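Local structure of glycine betaine, L-proline ABC transporter, glycine/betaine/L-proline-binding protein (ProX) (Borrelia burgdorferi, 3TMG) at residues 30-35 against 227-233; 60-66 against 212-217. The protein binds glycine betaine between its two lobes and probably delivers it to an ABC transporter that carries it across the membrane. All coordinates share one frame; numbering follows the deposited sequence.

Interaction 1: residues 30-35 against 227-233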
# COMPACT_ATOMS: atom_id res chain seq x y z
N ALA A 30 -8.02 2.47 1.87
CA ALA A 30 -9.02 2.94 0.85
C ALA A 30 -9.59 1.82 0.01
O ALA A 30 -10.83 1.64 -0.09
CB ALA A 30 -8.45 4.03 -0.05
N ALA A 31 -8.71 1.05 -0.62
CA ALA A 31 -9.16 -0.12 -1.43
C ALA A 31 -9.97 -1.14 -0.66
O ALA A 31 -10.98 -1.67 -1.17
CB ALA A 31 -7.97 -0.83 -2.08
N THR A 32 -9.54 -1.45 0.57
CA THR A 32 -10.19 -2.49 1.35
C THR A 32 -11.61 -2.07 1.81
O THR A 32 -12.56 -2.87 1.73
CB THR A 32 -9.27 -2.95 2.52
OG1 THR A 32 -8.03 -3.42 1.93
CG2 THR A 32 -9.90 -4.11 3.26
N ASN A 33 -11.74 -0.82 2.25
CA ASN A 33 -13.06 -0.24 2.55
C ASN A 33 -13.98 -0.12 1.33
O ASN A 33 -15.18 -0.41 1.43
CB ASN A 33 -12.93 1.09 3.29
CG ASN A 33 -12.73 0.91 4.79
OD1 ASN A 33 -13.69 0.86 5.53
ND2 ASN A 33 -11.45 0.88 5.27
N VAL A 34 -13.42 0.24 0.19
CA VAL A 34 -14.23 0.21 -1.07
C VAL A 34 -14.77 -1.21 -1.33
O VAL A 34 -15.97 -1.36 -1.53
CB VAL A 34 -13.44 0.70 -2.30
CG1 VAL A 34 -14.19 0.36 -3.62
CG2 VAL A 34 -13.24 2.20 -2.19
N LEU A 35 -13.90 -2.22 -1.29
CA LEU A 35 -14.37 -3.60 -1.51
C LEU A 35 -15.34 -4.07 -0.43
O LEU A 35 -16.32 -4.81 -0.71
CB LEU A 35 -13.21 -4.56 -1.71
CG LEU A 35 -12.55 -4.49 -3.11
CD1 LEU A 35 -11.58 -5.65 -3.29
CD2 LEU A 35 -13.53 -4.50 -4.29
N VAL A 227 -15.18 -10.97 -7.77
CA VAL A 227 -14.89 -9.59 -7.40
C VAL A 227 -13.38 -9.39 -7.17
O VAL A 227 -12.78 -8.43 -7.69
CB VAL A 227 -15.69 -9.15 -6.16
CG1 VAL A 227 -15.33 -7.75 -5.75
CG2 VAL A 227 -17.19 -9.28 -6.44
N PHE A 228 -12.75 -10.28 -6.40
CA PHE A 228 -11.30 -10.19 -6.23
C PHE A 228 -10.57 -10.22 -7.59
O PHE A 228 -9.56 -9.50 -7.80
CB PHE A 228 -10.77 -11.32 -5.31
CG PHE A 228 -11.06 -11.11 -3.82
CD1 PHE A 228 -10.53 -10.01 -3.14
CD2 PHE A 228 -11.81 -12.03 -3.11
CE1 PHE A 228 -10.77 -9.83 -1.77
CE2 PHE A 228 -12.07 -11.85 -1.74
CZ PHE A 228 -11.53 -10.76 -1.06
N ASP A 229 -11.07 -11.05 -8.50
CA ASP A 229 -10.42 -11.24 -9.81
C ASP A 229 -10.61 -10.02 -10.74
O ASP A 229 -9.77 -9.78 -11.61
CB ASP A 229 -10.99 -12.52 -10.44
CG ASP A 229 -10.15 -13.05 -11.60
OD1 ASP A 229 -8.91 -12.88 -11.65
OD2 ASP A 229 -10.76 -13.66 -12.47
N HIS A 230 -11.67 -9.24 -10.53
CA HIS A 230 -11.98 -8.10 -11.39
C HIS A 230 -11.67 -6.75 -10.83
O HIS A 230 -11.66 -5.77 -11.57
CB HIS A 230 -13.47 -8.16 -11.85
CG HIS A 230 -13.76 -9.28 -12.83
ND1 HIS A 230 -13.95 -10.55 -12.43
CD2 HIS A 230 -13.90 -9.27 -14.22
CE1 HIS A 230 -14.19 -11.32 -13.52
NE2 HIS A 230 -14.16 -10.53 -14.61
N PHE A 231 -11.39 -6.64 -9.53
CA PHE A 231 -11.07 -5.35 -8.92
C PHE A 231 -9.82 -4.74 -9.59
O PHE A 231 -8.76 -5.35 -9.59
CB PHE A 231 -10.82 -5.54 -7.43
CG PHE A 231 -10.30 -4.30 -6.74
CD1 PHE A 231 -11.07 -3.15 -6.71
CD2 PHE A 231 -9.04 -4.30 -6.13
CE1 PHE A 231 -10.58 -2.00 -6.07
CE2 PHE A 231 -8.54 -3.15 -5.48
CZ PHE A 231 -9.31 -2.01 -5.46
N TYR A 232 -9.94 -3.51 -10.07
CA TYR A 232 -8.82 -2.83 -10.71
C TYR A 232 -9.11 -1.34 -10.64
O TYR A 232 -10.25 -0.91 -10.88
CB TYR A 232 -8.68 -3.24 -12.21
CG TYR A 232 -7.41 -2.69 -12.80
CD1 TYR A 232 -7.38 -1.39 -13.37
CD2 TYR A 232 -6.23 -3.42 -12.69
CE1 TYR A 232 -6.18 -0.88 -13.86
CE2 TYR A 232 -5.04 -2.93 -13.15
CZ TYR A 232 -5.02 -1.67 -13.74
OH TYR A 232 -3.79 -1.25 -14.16
N TRP A 233 -8.10 -0.55 -10.31
CA TRP A 233 -8.29 0.90 -10.42
C TRP A 233 -6.99 1.64 -10.64
O TRP A 233 -5.91 1.01 -10.65
CB TRP A 233 -9.08 1.43 -9.21
CG TRP A 233 -8.42 1.26 -7.85
CD1 TRP A 233 -7.26 0.57 -7.51
CD2 TRP A 233 -8.89 1.87 -6.61
NE1 TRP A 233 -7.01 0.69 -6.15
CE2 TRP A 233 -7.95 1.50 -5.57
CE3 TRP A 233 -10.00 2.68 -6.28
CZ2 TRP A 233 -8.09 1.92 -4.25
CZ3 TRP A 233 -10.15 3.10 -4.95
CH2 TRP A 233 -9.22 2.72 -3.96
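Leu-35, Ala-31 and the rings of Phe-231 and Trp-233 form part of the hydrophobic core of one lobe of this periplasmic-binding-protein fold, where helix 26-41 packs against the end of helix 222-230 and the following loop. No hydrogen bond crosses, and all eight touching residues are buried. The tight part is Ala-31 and Leu-35 against Phe-231 and Trp-233, with CB of Ala-31 3.5 Å from CZ2 of Trp-233 and 3.8 Å from CZ of Phe-231. These two rings also meet each other, with Phe-231 CZ over the outer part of one indole face. With CG anti to the backbone N (chi1 172°), Phe-231 reaches toward the helix, and Val-69 and Trp-270 also touch its ring. Looser are Val-34 CG2, 4.2 Å from Trp-233 CZ3, and Leu-35 CD1, 4.5 Å from Phe-228 CD1. The solvent side is that of Asp-229 and His-230 in the last helical turn and Tyr-232 in the loop, all partly exposed. Both Leu-35 methyls touch the Phe-231 ring: CD2 lies 3.7 Å from its CD1 and 4.0 Å from Val-227 CG1, while CD1 makes a CH-pi contact over one face, 4.2 Å from the centroid and 20° off the normal.

Interaction 2: residues 60-66 against 212-217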
# COMPACT_ATOMS: atom_id res chain seq x y z
N LEU A 60 -3.83 -15.49 4.98
CA LEU A 60 -4.14 -15.81 3.62
C LEU A 60 -3.75 -17.26 3.35
O LEU A 60 -4.56 -18.03 2.81
CB LEU A 60 -3.39 -14.85 2.70
CG LEU A 60 -3.56 -15.08 1.19
CD1 LEU A 60 -5.00 -14.82 0.76
CD2 LEU A 60 -2.57 -14.21 0.41
N ALA A 61 -2.53 -17.64 3.75
CA ALA A 61 -1.98 -18.98 3.49
C ALA A 61 -2.69 -20.09 4.26
O ALA A 61 -2.77 -21.21 3.81
CB ALA A 61 -0.48 -19.01 3.77
N SER A 62 -3.24 -19.77 5.42
CA SER A 62 -4.01 -20.76 6.16
C SER A 62 -5.50 -20.65 5.85
O SER A 62 -6.27 -21.40 6.41
CB SER A 62 -3.78 -20.65 7.66
OG SER A 62 -3.98 -19.32 8.08
N GLY A 63 -5.89 -19.70 5.01
CA GLY A 63 -7.31 -19.51 4.63
C GLY A 63 -8.21 -18.88 5.69
O GLY A 63 -9.44 -19.03 5.63
N LYS A 64 -7.63 -18.18 6.67
CA LYS A 64 -8.44 -17.53 7.72
C LYS A 64 -8.99 -16.17 7.26
O LYS A 64 -9.90 -15.62 7.87
CB LYS A 64 -7.64 -17.38 9.01
CG LYS A 64 -7.50 -18.70 9.72
CD LYS A 64 -6.45 -18.56 10.79
CE LYS A 64 -6.26 -19.87 11.52
NZ LYS A 64 -5.00 -19.63 12.27
N ILE A 65 -8.44 -15.68 6.16
CA ILE A 65 -9.06 -14.62 5.36
C ILE A 65 -9.23 -15.17 3.95
O ILE A 65 -8.56 -16.14 3.57
CB ILE A 65 -8.22 -13.32 5.32
CG1 ILE A 65 -6.79 -13.55 4.77
CG2 ILE A 65 -8.19 -12.68 6.71
CD1 ILE A 65 -5.95 -12.26 4.64
N ASP A 66 -10.10 -14.54 3.18
CA ASP A 66 -10.42 -15.03 1.86
C ASP A 66 -9.53 -14.37 0.83
O ASP A 66 -9.24 -14.95 -0.20
CB ASP A 66 -11.88 -14.72 1.55
CG ASP A 66 -12.83 -15.50 2.42
OD1 ASP A 66 -12.64 -16.72 2.52
OD2 ASP A 66 -13.75 -14.88 2.98
N LEU A 212 -4.48 -11.26 -3.95
CA LEU A 212 -4.27 -12.67 -3.68
C LEU A 212 -5.48 -13.23 -2.96
O LEU A 212 -6.07 -12.54 -2.12
CB LEU A 212 -3.03 -12.90 -2.82
CG LEU A 212 -1.81 -12.04 -3.11
CD1 LEU A 212 -0.75 -12.22 -2.03
CD2 LEU A 212 -1.20 -12.30 -4.50
N VAL A 213 -5.84 -14.48 -3.25
CA VAL A 213 -6.98 -15.12 -2.58
C VAL A 213 -6.54 -16.49 -2.05
O VAL A 213 -5.54 -17.05 -2.49
CB VAL A 213 -8.23 -15.26 -3.50
CG1 VAL A 213 -8.75 -13.91 -3.96
CG2 VAL A 213 -7.93 -16.15 -4.70
N ARG A 214 -7.26 -16.99 -1.07
CA ARG A 214 -6.93 -18.30 -0.49
C ARG A 214 -7.15 -19.42 -1.51
O ARG A 214 -7.97 -19.28 -2.39
CB ARG A 214 -7.76 -18.56 0.77
CG ARG A 214 -9.26 -18.50 0.60
CD ARG A 214 -9.98 -18.95 1.88
NE ARG A 214 -11.42 -19.08 1.68
CZ ARG A 214 -12.04 -20.16 1.20
NH1 ARG A 214 -11.35 -21.25 0.88
NH2 ARG A 214 -13.37 -20.16 1.09
N LEU A 215 -6.42 -20.53 -1.35
CA LEU A 215 -6.57 -21.74 -2.16
C LEU A 215 -8.00 -22.19 -2.53
O LEU A 215 -8.26 -22.54 -3.68
CB LEU A 215 -5.81 -22.93 -1.50
CG LEU A 215 -4.28 -22.85 -1.49
CD1 LEU A 215 -3.64 -24.12 -0.96
CD2 LEU A 215 -3.71 -22.49 -2.86
N GLY A 216 -8.94 -22.19 -1.60
CA GLY A 216 -10.24 -22.82 -1.95
C GLY A 216 -11.32 -21.84 -2.41
O GLY A 216 -12.45 -22.25 -2.65
N LEU A 217 -10.99 -20.56 -2.57
CA LEU A 217 -12.03 -19.55 -2.76
C LEU A 217 -12.80 -19.70 -4.08
O LEU A 217 -14.05 -19.53 -4.12
CB LEU A 217 -11.47 -18.10 -2.61
CG LEU A 217 -12.58 -17.03 -2.65
CD1 LEU A 217 -13.41 -17.02 -1.38
CD2 LEU A 217 -11.94 -15.64 -2.85
O HOH W 1 -4.80 -20.28 1.27
O HOH W 2 -15.37 -17.97 1.68
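A Schellman motif at the end of helix 53-61, completed by Gly-63 with positive phi, brings the chain round to the end of strand 207-214, an inner strand of the antiparallel sheet in this binding-protein lobe, which runs into a type I beta turn from Arg-214 to Leu-217. The carbonyl of Asp-66 receives the amide of Arg-214, N to O 3.0 Å, with the donor 42° out of the carbonyl plane and thus off the lone pairs. The same oxygen lies 3.3 Å from Val-213 CA in a CA-H...O contact. Alongside this backbone bond the two side chains run in the same direction. Arg-214 starts with CG between its backbone N and carbonyl carbon (chi1 57°) and then extends to NE, which gives Asp-66 OD1 a nearly straight salt-bridge bond of 2.8 Å. OD1 lies in the guanidinium plane, yet the carboxylate is turned 51° from that plane, and one oxygen takes the bond. Water 2 joins OD1 to Arg-214 NH2; OD2 of Asp-66 accepts from the amide of Lys-19. Arg-214 has two carboxylate partners, Asp-66 at NE and Asp-220 at NH2, which would hold the guanidinium against rotation. Leu-217 CA lies over the centre of one guanidinium face. On the apolar side of the contact, Leu-60 crosses Leu-212 at about a right angle, its CD1 against the peptide between Val-213 and Arg-214. Water 1 lies between Leu-60 O and Leu-215 N, accepting from the latter. The carbonyl O of Ile-65 is buried without a polar partner, 3.6 Å from Arg-214 CD, and Leu-60 CD2 rests 3.5 Å from Leu-212 CB.

From the N terminus, the chain passes through 30-35 on helix 26-41, then 60-66 at the end of helix 53-61, and returns much later through 212-217 and 227-233. Interaction 2 therefore closes a loop nested within the one closed by interaction 1. Both lie in the same lobe, their centres about 16 Å apart. The outer contact brings an early helix against the end of helix 222-230; the inner one brings the segment entering strand 67-73 against the end of strand 207-214. Helix 222-230 joins them directly: Phe-228 CB meets Val-213 CG1 at 3.6 Å, and its ring touches Leu-217, giving the two contacts a shared hydrophobic boundary.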